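Local coordinates for acyl-CoA thioesterase (Alicyclobacillus acidocaldarius subsp. acidocaldarius, PDB 3RQB), which probably hydrolyses the thioester bond of acyl-CoA substrates, though its exact function is not established, at residues F12-L18 against I43-T47; Q24-K30 against V75-E81; F69-K74 against Q100-T106. All coordinates share one frame; numbering follows the deposited sequence.

Contact 1: F12-L18 against I43-T47; sequences FDDATAL and ITAAT
Phe12 meets Ile43 and Ala46 through one side of its ring, CD2 to CZ. Its CG stands anti to the backbone N (chi1 180°), which carries the ring from the helix 11-15 over to helix 41-53. There CD2 lies 3.8 Å from Ile43 CD1, while CZ comes equally near Ala46 CB; both methyls approach obliquely. The Phe12 and Ile43 side chains run past one another in opposite directions, and the terminal CD1 of Ile43 comes alongside CD2 and CE2. Ala183, Ala184 and Ala187 of helix 182-188 also pack on this ring, which therefore sits among three helices. One turn on, the methyl of Ala15 is directed at the facing helix, and its CB packs 3.9 Å from Ile43 CG1.

Helix 41-53 occupies the place of the central "sausage" helix of a hotdog domain, the one the beta-sheet wraps. The 12-18 segment packs against that helix at Ile43, Ala46 and Thr47, the last of which also touches Phe78 and Ile80 of strand 77-87.

At Thr16 the helix has ended, and the CA atoms of Thr16 and Thr47 come within 5.0 Å. OG1 of Thr16 takes the position between backbone N and carbonyl carbon (chi1 69°), from which it bonds back to Phe12 O at 3.1 Å; CG2 is thereby turned to the contact. This methyl lies over one face of the Phe12 ring, toward its rim, and reaches Thr47 OG1 at 3.7 Å. That hydroxyl is itself engaged with Ile43 O, which Thr47 N and Thr47 OG1 approach from opposite faces of the carbonyl plane. Leu18, finally, brings CD1 to 4.2 Å from Thr47 O and CD2 alongside Thr47 CG2.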
loop_
_atom_site.group_PDB
_atom_site.type_symbol
_atom_site.label_atom_id
_atom_site.label_comp_id
_atom_site.label_asym_id
_atom_site.label_seq_id
_atom_site.Cartn_x
_atom_site.Cartn_y
_atom_site.Cartn_z
ATOM N N PHE B 12 -0.429 5.115 24.744
ATOM C CA PHE B 12 -0.004 5.331 23.373
ATOM C C PHE B 12 1.202 6.265 23.293
ATOM O O PHE B 12 2.221 5.928 22.683
ATOM C CB PHE B 12 -1.156 5.919 22.561
ATOM C CG PHE B 12 -0.809 6.181 21.128
ATOM C CD1 PHE B 12 -0.140 7.337 20.761
ATOM C CD2 PHE B 12 -1.143 5.268 20.143
ATOM C CE1 PHE B 12 0.183 7.577 19.438
ATOM C CE2 PHE B 12 -0.823 5.504 18.816
ATOM C CZ PHE B 12 -0.159 6.658 18.463
ATOM N N ASP B 13 1.084 7.441 23.899
ATOM C CA ASP B 13 2.190 8.389 23.901
ATOM C C ASP B 13 3.388 7.788 24.630
ATOM O O ASP B 13 4.542 8.176 24.412
ATOM C CB ASP B 13 1.754 9.701 24.552
ATOM C CG ASP B 13 0.616 10.352 23.811
ATOM O OD1 ASP B 13 0.634 10.301 22.567
ATOM O OD2 ASP B 13 -0.298 10.902 24.458
ATOM N N ASP B 14 3.097 6.832 25.500
ATOM C CA ASP B 14 4.129 6.163 26.262
ATOM C C ASP B 14 4.881 5.174 25.373
ATOM O O ASP B 14 6.103 5.125 25.382
ATOM C CB ASP B 14 3.508 5.459 27.467
ATOM C CG ASP B 14 4.447 5.391 28.650
ATOM O OD1 ASP B 14 4.927 4.278 28.958
ATOM O OD2 ASP B 14 4.709 6.451 29.263
ATOM N N ALA B 15 4.149 4.397 24.588
ATOM C CA ALA B 15 4.764 3.419 23.690
ATOM C C ALA B 15 5.553 4.083 22.574
ATOM O O ALA B 15 6.617 3.604 22.175
ATOM C CB ALA B 15 3.707 2.520 23.095
ATOM N N THR B 16 5.011 5.183 22.064
ATOM C CA THR B 16 5.607 5.881 20.932
ATOM C C THR B 16 6.542 6.994 21.380
ATOM O O THR B 16 7.034 7.768 20.556
ATOM C CB THR B 16 4.548 6.467 19.997
ATOM O OG1 THR B 16 3.875 7.548 20.658
ATOM C CG2 THR B 16 3.543 5.384 19.575
ATOM N N ALA B 17 6.752 7.107 22.687
ATOM C CA ALA B 17 7.724 8.065 23.196
ATOM C C ALA B 17 9.091 7.739 22.601
ATOM O O ALA B 17 9.542 6.588 22.654
ATOM C CB ALA B 17 7.771 8.033 24.723
ATOM N N LEU B 18 9.734 8.751 22.023
ATOM C CA LEU B 18 11.063 8.601 21.441
ATOM C C LEU B 18 12.005 9.655 21.999
ATOM O O LEU B 18 11.584 10.616 22.655
ATOM C CB LEU B 18 11.025 8.733 19.918
ATOM C CG LEU B 18 10.138 7.759 19.140
ATOM C CD1 LEU B 18 10.258 7.959 17.631
ATOM C CD2 LEU B 18 10.471 6.322 19.528
ATOM N N ILE B 43 1.054 -0.239 16.550
ATOM C CA ILE B 43 1.868 0.571 17.434
ATOM C C ILE B 43 3.258 0.733 16.859
ATOM O O ILE B 43 3.873 1.798 16.972
ATOM C CB ILE B 43 1.976 -0.025 18.827
ATOM C CG1 ILE B 43 2.073 1.113 19.832
ATOM C CG2 ILE B 43 3.181 -0.958 18.919
ATOM C CD1 ILE B 43 1.180 2.283 19.464
ATOM N N THR B 44 3.749 -0.334 16.242
ATOM C CA THR B 44 5.059 -0.317 15.625
ATOM C C THR B 44 5.062 0.674 14.476
ATOM O O THR B 44 6.050 1.359 14.231
ATOM C CB THR B 44 5.420 -1.690 15.069
ATOM O OG1 THR B 44 5.346 -2.666 16.114
ATOM C CG2 THR B 44 6.823 -1.663 14.479
ATOM N N ALA B 45 3.945 0.741 13.768
ATOM C CA ALA B 45 3.821 1.620 12.612
ATOM C C ALA B 45 3.660 3.073 13.044
ATOM O O ALA B 45 4.258 3.965 12.443
ATOM C CB ALA B 45 2.655 1.180 11.715
ATOM N N ALA B 46 2.845 3.301 14.077
ATOM C CA ALA B 46 2.694 4.627 14.673
ATOM C C ALA B 46 4.071 5.111 15.109
ATOM O O ALA B 46 4.513 6.201 14.749
ATOM C CB ALA B 46 1.752 4.572 15.856
ATOM N N THR B 47 4.763 4.268 15.863
ATOM C CA THR B 47 6.159 4.525 16.194
ATOM C C THR B 47 7.035 4.881 14.978
ATOM O O THR B 47 7.774 5.851 15.023
ATOM C CB THR B 47 6.770 3.332 16.927
ATOM O OG1 THR B 47 6.149 3.209 18.210
ATOM C CG2 THR B 47 8.255 3.543 17.105
#

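Contact 2: Q24-K30 against V75-E81; sequences QFHGQVK and VAPFVIE
Phe78 lays its ring across the backbone of Gly27, its partner in a hydrogen-bonded antiparallel pair. Followed outward from CB, which packs on Gln100 of the next strand, the side chain takes CG into the position between its own N and carbonyl carbon (chi1 58°), swinging the ring over the neighbouring strand. CG faces Gly27 O; CD1 and CE1 pass along Gly27 N and CA; CD2 meets Gly27 O and also Val29 CG2, the latter at 3.8 Å. Further out, CE2 lies by Gly27 C and Gln28 N, and CZ ends beside Gly27 CA. The distance from Gly27 CA to the centroid of the Phe78 ring is 3.7 Å, 28° off the ring normal, a CH-pi contact over the face. Val29 N sits at the ring edge. A side chain at Gly27 would point into this ring. Replacing Phe78 with an alanine would remove the ring and would probably leave the Gly27 backbone uncovered and Val29 CG2 without its aromatic neighbour.

Five backbone bonds fix the register, among them Phe25 N to Ile80 O at 2.8 Å, nearly straight and in the carbonyl plane. The longest is Gly27 N to Phe78 O at 3.3 Å, its donor above the carbonyl plane. Phe25 and Ile80 share the ring's side of the sheet, their CB atoms 4.1 Å apart, and both pack on helix 41-53. On the reverse side, His26 runs beside Val79, His26 ND1 to Val79 CG2 being 3.8 Å, and its NE2 is bonded to Asp21. With the short strands at 151°, 25-28 and 77-81 form an antiparallel pair near one edge of the N-terminal hotdog domain, apolar toward the central helix and mixed on the reverse.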
loop_
_atom_site.group_PDB
_atom_site.type_symbol
_atom_site.label_atom_id
_atom_site.label_comp_id
_atom_site.label_asym_id
_atom_site.label_seq_id
_atom_site.Cartn_x
_atom_site.Cartn_y
_atom_site.Cartn_z
ATOM N N GLN B 24 20.176 9.027 15.554
ATOM C CA GLN B 24 19.100 8.051 15.559
ATOM C C GLN B 24 18.082 8.269 16.694
ATOM O O GLN B 24 18.342 8.986 17.666
ATOM C CB GLN B 24 19.710 6.654 15.594
ATOM C CG GLN B 24 20.773 6.469 14.518
ATOM C CD GLN B 24 21.526 5.168 14.652
ATOM O OE1 GLN B 24 21.955 4.582 13.655
ATOM N NE2 GLN B 24 21.696 4.706 15.888
ATOM N N PHE B 25 16.909 7.664 16.536
ATOM C CA PHE B 25 15.847 7.709 17.537
ATOM C C PHE B 25 15.863 6.488 18.433
ATOM O O PHE B 25 16.130 5.369 17.982
ATOM C CB PHE B 25 14.482 7.795 16.865
ATOM C CG PHE B 25 14.164 9.152 16.333
ATOM C CD1 PHE B 25 14.352 9.447 14.989
ATOM C CD2 PHE B 25 13.690 10.143 17.177
ATOM C CE1 PHE B 25 14.062 10.704 14.487
ATOM C CE2 PHE B 25 13.398 11.405 16.683
ATOM C CZ PHE B 25 13.586 11.687 15.330
ATOM N N HIS B 26 15.549 6.699 19.705
ATOM C CA HIS B 26 15.553 5.607 20.657
ATOM C C HIS B 26 14.176 5.383 21.216
ATOM O O HIS B 26 13.457 6.331 21.514
ATOM C CB HIS B 26 16.544 5.898 21.766
ATOM C CG HIS B 26 17.906 6.225 21.255
ATOM N ND1 HIS B 26 18.966 5.348 21.347
ATOM C CD2 HIS B 26 18.372 7.315 20.605
ATOM C CE1 HIS B 26 20.032 5.896 20.794
ATOM N NE2 HIS B 26 19.699 7.091 20.337
ATOM N N GLY B 27 13.809 4.118 21.333
ATOM C CA GLY B 27 12.533 3.752 21.898
ATOM C C GLY B 27 12.609 2.389 22.550
ATOM O O GLY B 27 13.618 1.679 22.463
ATOM N N GLN B 28 11.534 2.029 23.229
ATOM C CA GLN B 28 11.429 0.715 23.812
ATOM C C GLN B 28 10.177 0.116 23.252
ATOM O O GLN B 28 9.179 0.826 23.087
ATOM C CB GLN B 28 11.304 0.809 25.322
ATOM C CG GLN B 28 12.619 0.714 26.042
ATOM C CD GLN B 28 12.481 0.954 27.532
ATOM O OE1 GLN B 28 11.964 1.987 27.952
ATOM N NE2 GLN B 28 12.941 -0.002 28.340
ATOM N N VAL B 29 10.237 -1.170 22.925
ATOM C CA VAL B 29 9.019 -1.894 22.620
ATOM C C VAL B 29 8.334 -2.132 23.957
ATOM O O VAL B 29 8.923 -2.709 24.878
ATOM C CB VAL B 29 9.296 -3.243 21.929
ATOM C CG1 VAL B 29 8.017 -4.068 21.832
ATOM C CG2 VAL B 29 9.895 -3.022 20.560
ATOM N N LYS B 30 7.095 -1.663 24.064
ATOM C CA LYS B 30 6.329 -1.830 25.287
ATOM C C LYS B 30 5.758 -3.243 25.316
ATOM O O LYS B 30 5.277 -3.744 24.306
ATOM C CB LYS B 30 5.195 -0.806 25.342
ATOM C CG LYS B 30 5.358 0.296 26.374
ATOM C CD LYS B 30 4.079 1.132 26.429
ATOM C CE LYS B 30 3.720 1.551 27.851
ATOM N NZ LYS B 30 2.244 1.542 28.075
ATOM N N VAL B 75 10.899 -7.378 22.859
ATOM C CA VAL B 75 10.430 -6.243 23.634
ATOM C C VAL B 75 11.697 -5.809 24.328
ATOM O O VAL B 75 12.118 -6.307 25.380
ATOM C CB VAL B 75 9.400 -6.691 24.687
ATOM C CG1 VAL B 75 8.790 -5.484 25.366
ATOM C CG2 VAL B 75 8.315 -7.559 24.039
ATOM N N ALA B 76 12.270 -4.810 23.687
ATOM C CA ALA B 76 13.611 -4.367 23.951
ATOM C C ALA B 76 13.669 -2.918 23.567
ATOM O O ALA B 76 12.823 -2.445 22.812
ATOM C CB ALA B 76 14.624 -5.182 23.148
ATOM N N PRO B 77 14.654 -2.201 24.088
ATOM C CA PRO B 77 14.983 -0.984 23.354
ATOM C C PRO B 77 15.288 -1.334 21.896
ATOM O O PRO B 77 15.712 -2.456 21.571
ATOM C CB PRO B 77 16.256 -0.495 24.041
ATOM C CG PRO B 77 16.230 -1.115 25.397
ATOM C CD PRO B 77 15.550 -2.439 25.230
ATOM N N PHE B 78 15.034 -0.357 21.033
ATOM C CA PHE B 78 15.316 -0.426 19.610
ATOM C C PHE B 78 15.832 0.928 19.192
ATOM O O PHE B 78 15.814 1.884 19.975
ATOM C CB PHE B 78 14.063 -0.714 18.810
ATOM C CG PHE B 78 12.998 0.297 19.015
ATOM C CD1 PHE B 78 12.975 1.450 18.269
ATOM C CD2 PHE B 78 12.025 0.106 19.981
ATOM C CE1 PHE B 78 11.987 2.384 18.470
ATOM C CE2 PHE B 78 11.037 1.045 20.192
ATOM C CZ PHE B 78 11.014 2.178 19.435
ATOM N N VAL B 79 16.318 0.992 17.960
ATOM C CA VAL B 79 16.830 2.224 17.398
ATOM C C VAL B 79 16.220 2.458 16.019
ATOM O O VAL B 79 16.076 1.522 15.235
ATOM C CB VAL B 79 18.354 2.154 17.300
ATOM C CG1 VAL B 79 18.826 2.450 15.886
ATOM C CG2 VAL B 79 18.974 3.101 18.292
ATOM N N ILE B 80 15.853 3.701 15.722
ATOM C CA ILE B 80 15.308 4.016 14.411
ATOM C C ILE B 80 16.131 5.064 13.716
ATOM O O ILE B 80 16.426 6.105 14.281
ATOM C CB ILE B 80 13.884 4.554 14.495
ATOM C CG1 ILE B 80 13.009 3.598 15.309
ATOM C CG2 ILE B 80 13.313 4.750 13.084
ATOM C CD1 ILE B 80 11.576 4.071 15.502
ATOM N N GLU B 81 16.476 4.808 12.467
ATOM C CA GLU B 81 17.209 5.785 11.689
ATOM C C GLU B 81 16.308 6.331 10.595
ATOM O O GLU B 81 16.022 5.640 9.618
ATOM C CB GLU B 81 18.404 5.092 11.066
ATOM C CG GLU B 81 19.342 5.986 10.324
ATOM C CD GLU B 81 20.554 5.225 9.853
ATOM O OE1 GLU B 81 21.432 4.927 10.698
ATOM O OE2 GLU B 81 20.610 4.904 8.645
#

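Contact 3: F69-K74 against Q100-T106; sequences FAAPAK and QDGEVVT
Hydrogen bonds join Lys74 to Gln100 at one end of this contact and Ala70 to Val105 at the other. The carboxamide of Gln100 addresses the backbone of Lys74 at two atoms. Its NE2 gives a nearly straight bond to Lys74 O (2.9 Å, 170°), with the acceptor close to the amide plane, although the donor stands above the plane of the Lys74 carbonyl. OE1 receives a weak bond from Lys74 N at 3.1 Å. The Gln100 chain, extended beyond CG (chi2 169°), spans the distance, and the same NE2 also bonds Pro77 O. At the other end Val105 O accepts from Ala70 N at 2.9 Å and, weakly, from Ala71 N.

Beside this double acceptance the backbone is irregular. Phe69 and Thr106 form an antiparallel non-hydrogen-bonded pair, CA atoms 4.7 Å apart, next to a classic beta bulge in which Val105 and Thr106 both face Met98. A type I' turn from Gln100 to Glu103 links the strands 91-100 and 103-113.

Apolar contact is small: Ala73 CB packs on Val105 CG1 at 3.6 Å. Charge plays a looser part, Lys74 NZ lying 5.0 Å from Asp101 OD2, too far for a salt bridge. Arg86 of the second subunit bonds Val104 O, and Asn88 of that subunit bonds Ala70 O.

Since a single buried amide meets both the N-H and the carbonyl of Lys74, the chemistry implies a loop end held chiefly through its main chain, by one firm bond and one weak, with the lysine side chain adding packing against the amide.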
loop_
_atom_site.group_PDB
_atom_site.type_symbol
_atom_site.label_atom_id
_atom_site.label_comp_id
_atom_site.label_asym_id
_atom_site.label_seq_id
_atom_site.Cartn_x
_atom_site.Cartn_y
_atom_site.Cartn_z
ATOM N N PHE B 69 7.424 -5.364 8.046
ATOM C CA PHE B 69 7.954 -6.016 9.240
ATOM C C PHE B 69 8.915 -7.138 8.841
ATOM O O PHE B 69 8.501 -8.222 8.393
ATOM C CB PHE B 69 6.820 -6.577 10.100
ATOM C CG PHE B 69 5.724 -5.579 10.395
ATOM C CD1 PHE B 69 5.672 -4.924 11.616
ATOM C CD2 PHE B 69 4.742 -5.299 9.452
ATOM C CE1 PHE B 69 4.661 -4.002 11.895
ATOM C CE2 PHE B 69 3.721 -4.376 9.721
ATOM C CZ PHE B 69 3.681 -3.728 10.942
ATOM N N ALA B 70 10.200 -6.877 9.083
ATOM C CA ALA B 70 11.280 -7.719 8.593
ATOM C C ALA B 70 11.412 -8.928 9.479
ATOM O O ALA B 70 11.844 -9.992 9.044
ATOM C CB ALA B 70 12.566 -6.946 8.571
ATOM N N ALA B 71 10.978 -8.761 10.717
ATOM C CA ALA B 71 11.148 -9.771 11.737
ATOM C C ALA B 71 10.442 -9.219 12.947
ATOM O O ALA B 71 10.414 -8.003 13.134
ATOM C CB ALA B 71 12.616 -9.965 12.033
ATOM N N PRO B 72 9.831 -10.106 13.754
ATOM C CA PRO B 72 9.123 -9.692 14.974
ATOM C C PRO B 72 10.057 -8.972 15.940
ATOM O O PRO B 72 11.140 -9.472 16.257
ATOM C CB PRO B 72 8.650 -11.023 15.578
ATOM C CG PRO B 72 9.519 -12.064 14.952
ATOM C CD PRO B 72 9.808 -11.569 13.573
ATOM N N ALA B 73 9.643 -7.805 16.411
ATOM C CA ALA B 73 10.500 -7.046 17.299
ATOM C C ALA B 73 10.472 -7.653 18.705
ATOM O O ALA B 73 9.409 -8.044 19.198
ATOM C CB ALA B 73 10.076 -5.591 17.317
ATOM N N LYS B 74 11.650 -7.759 19.322
ATOM C CA LYS B 74 11.789 -8.194 20.712
ATOM C C LYS B 74 11.211 -7.099 21.589
ATOM O O LYS B 74 11.046 -5.968 21.111
ATOM C CB LYS B 74 13.259 -8.433 21.069
ATOM C CG LYS B 74 13.923 -9.603 20.334
ATOM C CD LYS B 74 14.582 -9.179 19.018
ATOM C CE LYS B 74 15.659 -10.182 18.592
ATOM N NZ LYS B 74 15.575 -11.473 19.355
ATOM N N GLN B 100 17.263 -3.563 16.474
ATOM C CA GLN B 100 17.525 -4.029 17.835
ATOM C C GLN B 100 18.692 -4.996 17.786
ATOM O O GLN B 100 18.707 -5.905 16.951
ATOM C CB GLN B 100 16.325 -4.778 18.389
ATOM C CG GLN B 100 15.321 -3.917 19.069
ATOM C CD GLN B 100 14.058 -4.679 19.352
ATOM O OE1 GLN B 100 13.721 -5.622 18.630
ATOM N NE2 GLN B 100 13.353 -4.291 20.412
ATOM N N ASP B 101 19.663 -4.821 18.678
ATOM C CA ASP B 101 20.810 -5.723 18.710
ATOM C C ASP B 101 21.500 -5.784 17.344
ATOM O O ASP B 101 21.887 -6.862 16.889
ATOM C CB ASP B 101 20.381 -7.140 19.115
ATOM C CG ASP B 101 19.542 -7.163 20.380
ATOM O OD1 ASP B 101 20.122 -6.988 21.474
ATOM O OD2 ASP B 101 18.308 -7.374 20.278
ATOM N N GLY B 102 21.629 -4.637 16.684
ATOM C CA GLY B 102 22.355 -4.551 15.426
ATOM C C GLY B 102 21.670 -5.111 14.186
ATOM O O GLY B 102 22.178 -4.979 13.077
ATOM N N GLU B 103 20.508 -5.728 14.349
ATOM C CA GLU B 103 19.829 -6.313 13.199
ATOM C C GLU B 103 18.583 -5.513 12.815
ATOM O O GLU B 103 17.945 -4.886 13.669
ATOM C CB GLU B 103 19.491 -7.786 13.459
ATOM C CG GLU B 103 20.676 -8.733 13.274
ATOM C CD GLU B 103 20.344 -10.179 13.624
ATOM O OE1 GLU B 103 20.131 -10.467 14.824
ATOM O OE2 GLU B 103 20.300 -11.024 12.698
ATOM N N VAL B 104 18.254 -5.510 11.525
ATOM C CA VAL B 104 17.071 -4.794 11.078
ATOM C C VAL B 104 15.788 -5.539 11.388
ATOM O O VAL B 104 15.557 -6.654 10.925
ATOM C CB VAL B 104 17.071 -4.512 9.584
ATOM C CG1 VAL B 104 15.814 -3.737 9.238
ATOM C CG2 VAL B 104 18.300 -3.731 9.189
ATOM N N VAL B 105 14.936 -4.856 12.133
ATOM C CA VAL B 105 13.667 -5.363 12.614
ATOM C C VAL B 105 12.518 -4.934 11.698
ATOM O O VAL B 105 11.738 -5.770 11.230
ATOM C CB VAL B 105 13.416 -4.938 14.061
ATOM C CG1 VAL B 105 11.925 -4.814 14.324
ATOM C CG2 VAL B 105 14.048 -5.940 15.002
ATOM N N THR B 106 12.363 -3.618 11.546
ATOM C CA THR B 106 11.277 -3.031 10.768
ATOM C C THR B 106 11.759 -1.897 9.845
ATOM O O THR B 106 12.666 -1.158 10.208
ATOM C CB THR B 106 10.194 -2.515 11.734
ATOM O OG1 THR B 106 9.708 -3.620 12.514
ATOM C CG2 THR B 106 9.044 -1.863 10.987
#

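How the contacts relate
Contact 1 is the buried one, made of methyls and a ring packed between helices, with the hydroxyls of Thr16 and Thr47 bonded inside their own segments. Contacts 2 and 3 are only partly buried, lie farther from the chain's centre, and rely on hydrogen bonds: regular strand pairing in contact 2, a side-chain amide and a bulged strand in contact 3. Helix 41-53 ties all three together, since Thr47 touches Ile80 of contact 2 and Thr44 touches Phe69 and Thr106 of contact 3. Contacts 2 and 3 share the N-terminal sheet and are joined through the side chain of Gln100. Contact 3 alone among them meets the second subunit.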